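Local coordinates for protein DNA polymerase beta (Leishmania infantum, PDB 4P4M) that catalyses template-directed addition of deoxynucleotides to a DNA primer as a family X polymerase and probably serves in base excision repair, at residues L287-M299 with V362-R376. Residues are numbered along the deposited sequence; the frame is centred on the assembly and turned at random.
Sequences LTFTGSKNFNVIM and VFDVLGMPYAKPENR. With D3T (2',3'-dideoxy-thymidine-5'-triphosphate), chain D; nucleotides of chain C.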
# COMPACT_ATOMS: atom_id res chain seq x y z
N LEU A 287 -3.22 -9.06 -7.43
CA LEU A 287 -4.57 -9.29 -6.91
C LEU A 287 -4.81 -8.51 -5.62
O LEU A 287 -5.81 -7.82 -5.47
CB LEU A 287 -4.82 -10.77 -6.63
CG LEU A 287 -5.33 -11.66 -7.76
CD1 LEU A 287 -5.22 -13.13 -7.33
CD2 LEU A 287 -6.77 -11.29 -8.14
N THR A 288 -3.89 -8.66 -4.67
CA THR A 288 -4.05 -8.04 -3.35
C THR A 288 -4.11 -6.52 -3.45
O THR A 288 -5.00 -5.88 -2.87
CB THR A 288 -2.89 -8.43 -2.39
OG1 THR A 288 -2.98 -9.82 -2.06
CG2 THR A 288 -2.95 -7.60 -1.11
N PHE A 289 -3.16 -5.93 -4.16
CA PHE A 289 -3.07 -4.46 -4.13
C PHE A 289 -4.03 -3.77 -5.10
O PHE A 289 -4.22 -2.57 -5.02
CB PHE A 289 -1.61 -3.98 -4.25
CG PHE A 289 -0.74 -4.50 -3.14
CD1 PHE A 289 -1.03 -4.17 -1.82
CD2 PHE A 289 0.32 -5.35 -3.40
CE1 PHE A 289 -0.26 -4.65 -0.78
CE2 PHE A 289 1.10 -5.84 -2.36
CZ PHE A 289 0.81 -5.49 -1.05
N THR A 290 -4.65 -4.54 -5.97
CA THR A 290 -5.76 -4.04 -6.79
C THR A 290 -7.08 -4.03 -6.01
O THR A 290 -7.88 -3.10 -6.14
CB THR A 290 -5.89 -4.84 -8.13
OG1 THR A 290 -4.69 -4.70 -8.89
CG2 THR A 290 -7.08 -4.32 -8.98
N GLY A 291 -7.32 -5.03 -5.18
CA GLY A 291 -8.54 -5.05 -4.38
C GLY A 291 -9.79 -5.21 -5.25
O GLY A 291 -9.71 -5.83 -6.32
N SER A 292 -10.93 -4.65 -4.84
CA SER A 292 -11.11 -3.85 -3.64
C SER A 292 -10.86 -4.62 -2.36
O SER A 292 -10.64 -5.83 -2.38
CB SER A 292 -12.56 -3.34 -3.59
OG SER A 292 -13.43 -4.43 -3.31
N LYS A 293 -10.92 -3.92 -1.23
CA LYS A 293 -10.84 -4.56 0.08
C LYS A 293 -11.86 -5.70 0.23
O LYS A 293 -11.50 -6.81 0.66
CB LYS A 293 -11.04 -3.53 1.20
CG LYS A 293 -11.20 -4.15 2.58
CD LYS A 293 -11.72 -3.13 3.58
CE LYS A 293 -11.73 -3.67 5.00
NZ LYS A 293 -12.60 -4.87 5.14
N ASN A 294 -13.13 -5.44 -0.08
CA ASN A 294 -14.16 -6.46 0.09
C ASN A 294 -13.92 -7.65 -0.85
O ASN A 294 -14.17 -8.80 -0.49
CB ASN A 294 -15.58 -5.91 -0.15
CG ASN A 294 -16.02 -4.93 0.94
OD1 ASN A 294 -15.40 -5.01 2.11
ND2 ASN A 294 -16.93 -4.12 0.73
N PHE A 295 -13.45 -7.36 -2.06
CA PHE A 295 -13.11 -8.43 -3.00
C PHE A 295 -12.02 -9.36 -2.44
O PHE A 295 -12.14 -10.58 -2.54
CB PHE A 295 -12.69 -7.83 -4.35
CG PHE A 295 -12.14 -8.85 -5.33
CD1 PHE A 295 -12.99 -9.53 -6.18
CD2 PHE A 295 -10.77 -9.09 -5.40
CE1 PHE A 295 -12.49 -10.46 -7.09
CE2 PHE A 295 -10.27 -10.01 -6.30
CZ PHE A 295 -11.13 -10.70 -7.15
N ASN A 296 -10.97 -8.79 -1.84
CA ASN A 296 -9.89 -9.58 -1.24
C ASN A 296 -10.41 -10.47 -0.11
O ASN A 296 -10.00 -11.61 0.02
CB ASN A 296 -8.76 -8.70 -0.68
CG ASN A 296 -7.95 -8.00 -1.77
OD1 ASN A 296 -8.06 -8.31 -2.96
ND2 ASN A 296 -7.09 -7.07 -1.36
N VAL A 297 -11.29 -9.93 0.72
CA VAL A 297 -11.85 -10.72 1.81
C VAL A 297 -12.66 -11.91 1.28
O VAL A 297 -12.51 -13.04 1.76
CB VAL A 297 -12.70 -9.86 2.77
CG1 VAL A 297 -13.46 -10.74 3.75
CG2 VAL A 297 -11.80 -8.87 3.51
N ILE A 298 -13.51 -11.66 0.29
CA ILE A 298 -14.29 -12.72 -0.36
C ILE A 298 -13.40 -13.80 -1.00
O ILE A 298 -13.64 -15.00 -0.83
CB ILE A 298 -15.26 -12.14 -1.43
CG1 ILE A 298 -16.39 -11.35 -0.74
CG2 ILE A 298 -15.84 -13.24 -2.31
CD1 ILE A 298 -17.15 -10.43 -1.66
N MET A 299 -12.37 -13.38 -1.72
CA MET A 299 -11.46 -14.35 -2.35
C MET A 299 -10.65 -15.14 -1.31
O MET A 299 -10.40 -16.34 -1.48
CB MET A 299 -10.54 -13.66 -3.38
CG MET A 299 -9.60 -14.62 -4.12
SD MET A 299 -8.68 -13.86 -5.50
CE MET A 299 -9.65 -14.38 -6.91
N VAL A 362 -5.29 -17.99 -10.29
CA VAL A 362 -5.81 -18.01 -8.91
C VAL A 362 -7.34 -18.20 -8.88
O VAL A 362 -7.85 -19.02 -8.11
CB VAL A 362 -5.43 -16.72 -8.13
CG1 VAL A 362 -6.00 -16.76 -6.71
CG2 VAL A 362 -3.91 -16.55 -8.10
N PHE A 363 -8.06 -17.44 -9.71
CA PHE A 363 -9.51 -17.62 -9.83
C PHE A 363 -9.82 -19.10 -10.14
O PHE A 363 -10.70 -19.72 -9.52
CB PHE A 363 -10.09 -16.75 -10.95
CG PHE A 363 -10.23 -15.27 -10.61
CD1 PHE A 363 -9.22 -14.36 -10.93
CD2 PHE A 363 -11.41 -14.77 -10.05
CE1 PHE A 363 -9.36 -12.99 -10.65
CE2 PHE A 363 -11.56 -13.41 -9.77
CZ PHE A 363 -10.54 -12.52 -10.08
N ASP A 364 -9.08 -19.67 -11.09
CA ASP A 364 -9.35 -21.04 -11.56
C ASP A 364 -9.16 -22.09 -10.47
O ASP A 364 -10.00 -22.98 -10.29
CB ASP A 364 -8.45 -21.40 -12.76
CG ASP A 364 -8.78 -20.60 -14.01
OD1 ASP A 364 -9.89 -20.05 -14.10
OD2 ASP A 364 -7.92 -20.54 -14.92
N VAL A 365 -8.05 -22.01 -9.74
CA VAL A 365 -7.75 -22.98 -8.68
C VAL A 365 -8.78 -22.86 -7.55
O VAL A 365 -9.09 -23.85 -6.88
CB VAL A 365 -6.32 -22.79 -8.15
CG1 VAL A 365 -6.08 -23.62 -6.87
CG2 VAL A 365 -5.31 -23.17 -9.23
N LEU A 366 -9.32 -21.66 -7.36
CA LEU A 366 -10.29 -21.45 -6.29
C LEU A 366 -11.74 -21.65 -6.74
O LEU A 366 -12.68 -21.46 -5.97
CB LEU A 366 -10.12 -20.06 -5.67
CG LEU A 366 -8.78 -19.84 -4.95
CD1 LEU A 366 -8.73 -18.45 -4.33
CD2 LEU A 366 -8.52 -20.93 -3.89
N GLY A 367 -11.91 -22.04 -8.00
CA GLY A 367 -13.24 -22.27 -8.55
C GLY A 367 -14.14 -21.05 -8.65
O GLY A 367 -15.36 -21.17 -8.55
N MET A 368 -13.54 -19.88 -8.87
CA MET A 368 -14.29 -18.63 -9.00
C MET A 368 -14.20 -18.10 -10.43
O MET A 368 -13.15 -18.15 -11.04
CB MET A 368 -13.70 -17.55 -8.08
CG MET A 368 -13.64 -17.92 -6.61
SD MET A 368 -12.72 -16.68 -5.67
CE MET A 368 -13.65 -15.19 -6.01
N PRO A 369 -15.31 -17.55 -10.95
CA PRO A 369 -15.31 -16.95 -12.29
C PRO A 369 -14.35 -15.76 -12.35
O PRO A 369 -14.39 -14.93 -11.45
CB PRO A 369 -16.74 -16.43 -12.46
CG PRO A 369 -17.54 -17.10 -11.39
CD PRO A 369 -16.60 -17.38 -10.26
N TYR A 370 -13.54 -15.67 -13.40
CA TYR A 370 -12.64 -14.53 -13.56
C TYR A 370 -13.42 -13.22 -13.57
O TYR A 370 -14.48 -13.12 -14.19
CB TYR A 370 -11.82 -14.64 -14.86
CG TYR A 370 -10.92 -13.45 -15.05
CD1 TYR A 370 -9.73 -13.33 -14.33
CD2 TYR A 370 -11.27 -12.41 -15.91
CE1 TYR A 370 -8.91 -12.22 -14.48
CE2 TYR A 370 -10.46 -11.30 -16.07
CZ TYR A 370 -9.28 -11.21 -15.36
OH TYR A 370 -8.48 -10.10 -15.52
N ALA A 371 -12.89 -12.21 -12.89
CA ALA A 371 -13.45 -10.86 -12.93
C ALA A 371 -12.37 -9.87 -13.34
O ALA A 371 -11.27 -9.88 -12.78
CB ALA A 371 -14.03 -10.48 -11.57
N LYS A 372 -12.66 -9.03 -14.33
CA LYS A 372 -11.73 -7.95 -14.70
C LYS A 372 -11.56 -7.00 -13.51
O LYS A 372 -12.47 -6.89 -12.70
CB LYS A 372 -12.25 -7.16 -15.89
CG LYS A 372 -12.36 -7.95 -17.20
CD LYS A 372 -13.15 -7.15 -18.22
CE LYS A 372 -13.16 -7.82 -19.59
NZ LYS A 372 -11.81 -7.78 -20.24
N PRO A 373 -10.41 -6.32 -13.40
CA PRO A 373 -10.22 -5.35 -12.31
C PRO A 373 -11.38 -4.37 -12.11
O PRO A 373 -11.78 -4.09 -10.98
CB PRO A 373 -8.96 -4.59 -12.75
CG PRO A 373 -8.16 -5.65 -13.47
CD PRO A 373 -9.22 -6.42 -14.27
N GLU A 374 -11.93 -3.84 -13.20
CA GLU A 374 -13.03 -2.88 -13.11
C GLU A 374 -14.33 -3.49 -12.57
O GLU A 374 -15.27 -2.77 -12.27
CB GLU A 374 -13.30 -2.24 -14.47
CG GLU A 374 -13.66 -3.26 -15.54
CD GLU A 374 -13.52 -2.70 -16.94
OE1 GLU A 374 -12.57 -3.11 -17.65
OE2 GLU A 374 -14.34 -1.84 -17.31
N ASN A 375 -14.38 -4.81 -12.47
CA ASN A 375 -15.53 -5.49 -11.88
C ASN A 375 -15.23 -6.09 -10.51
O ASN A 375 -15.87 -7.05 -10.07
CB ASN A 375 -16.06 -6.57 -12.84
CG ASN A 375 -16.54 -5.98 -14.16
OD1 ASN A 375 -16.19 -6.47 -15.24
ND2 ASN A 375 -17.34 -4.93 -14.08
N ARG A 376 -14.24 -5.53 -9.82
CA ARG A 376 -13.89 -6.02 -8.49
C ARG A 376 -14.31 -5.04 -7.39
O ARG A 376 -13.51 -4.69 -6.53
CB ARG A 376 -12.39 -6.35 -8.40
CG ARG A 376 -11.96 -7.49 -9.33
CD ARG A 376 -10.45 -7.80 -9.26
NE ARG A 376 -10.00 -8.49 -10.48
CZ ARG A 376 -8.73 -8.67 -10.82
NH1 ARG A 376 -7.76 -8.22 -10.03
NH2 ARG A 376 -8.42 -9.29 -11.96
PA D3T D . -6.79 1.45 -0.68
O1A D3T D . -5.73 2.34 -1.21
O2A D3T D . -7.07 1.62 0.79
O5' D3T D . -5.73 0.02 -0.50
C5' D3T D . -5.21 -0.43 -1.65
C4' D3T D . -5.39 -1.99 -1.80
O4' D3T D . -5.03 -2.66 -0.58
C1' D3T D . -5.87 -3.75 -0.37
N1 D3T D . -6.47 -3.66 0.99
C6 D3T D . -6.91 -2.44 1.46
C2 D3T D . -6.63 -4.86 1.79
O2 D3T D . -6.26 -5.94 1.39
N3 D3T D . -7.24 -4.72 3.06
C4 D3T D . -7.63 -3.51 3.45
O4 D3T D . -8.21 -3.41 4.66
C5 D3T D . -7.51 -2.30 2.70
C5M D3T D . -8.00 -1.02 3.27
C2' D3T D . -7.00 -3.74 -1.43
C3' D3T D . -6.88 -2.35 -2.02
O3A D3T D . -7.86 0.78 -1.58
PB D3T D . -8.37 1.49 -3.08
O1B D3T D . -7.05 1.62 -3.77
O2B D3T D . -9.20 0.31 -3.49
O3B D3T D . -9.18 2.80 -2.98
PG D3T D . -8.76 4.45 -2.87
O1G D3T D . -7.27 4.53 -2.86
O2G D3T D . -9.39 4.85 -1.54
O3G D3T D . -9.37 5.06 -4.11
OP3 DA C 1 -13.03 -14.54 8.45
P DA C 1 -12.69 -13.13 8.16
OP1 DA C 1 -12.11 -12.54 9.38
OP2 DA C 1 -13.88 -12.52 7.53
O5' DA C 1 -11.53 -13.10 7.07
C5' DA C 1 -11.56 -13.92 5.92
C4' DA C 1 -10.16 -13.92 5.32
O4' DA C 1 -9.84 -12.58 4.87
C3' DA C 1 -9.04 -14.33 6.27
O3' DA C 1 -8.11 -15.10 5.51
C2' DA C 1 -8.49 -12.98 6.75
C1' DA C 1 -8.69 -12.08 5.54
N9 DA C 1 -8.95 -10.66 5.85
C8 DA C 1 -9.76 -10.19 6.85
N7 DA C 1 -9.83 -8.88 6.91
C5 DA C 1 -9.01 -8.45 5.87
C6 DA C 1 -8.68 -7.15 5.41
N6 DA C 1 -9.15 -6.03 5.99
N1 DA C 1 -7.85 -7.06 4.36
C2 DA C 1 -7.38 -8.19 3.81
N3 DA C 1 -7.63 -9.46 4.15
C4 DA C 1 -8.47 -9.53 5.20
O HOH W 1 -7.96 -7.59 -7.23
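R376 lays its aliphatic shaft across one face of the F295 ring, CD standing 3.8 Å from the ring centroid in a CH-pi contact. This belongs to the thumb of a family X polymerase, where the C-terminal tail packs behind the cis-peptide turn G291-S292, whose glycine touches the sugar of the incoming nucleotide; S292 N donates to R376 O (3.1 Å). Long and extended from CG to NE, the arginine carries its charge past the ring: NE and NH2 both grip A371 O, each at 3.0 Å, and NH2 also pairs with E359. A371 O lies in the guanidinium plane, which fixes the rotation of that group, while L287 CD2 rests over one face.

Farther along helix 293-305, M299 suits apolar surroundings: its flexible chain turns at chi3 (-100°) and sets CE over the centre of the F363 ring, 3.5 Å from the centroid, a CH-pi contact; SD stands farther above the same face, completing a Met-aromatic pair. The backbone of Y370 and A371 covers the opposite face.

On the nucleotide side, G291 has no CB to collide with the sugar, and N296 ND2 donates to O2 of the thymine. A water bridges the two segments, donating to L287 O and G291 O and accepting from R376 NH1 at 2.9 Å.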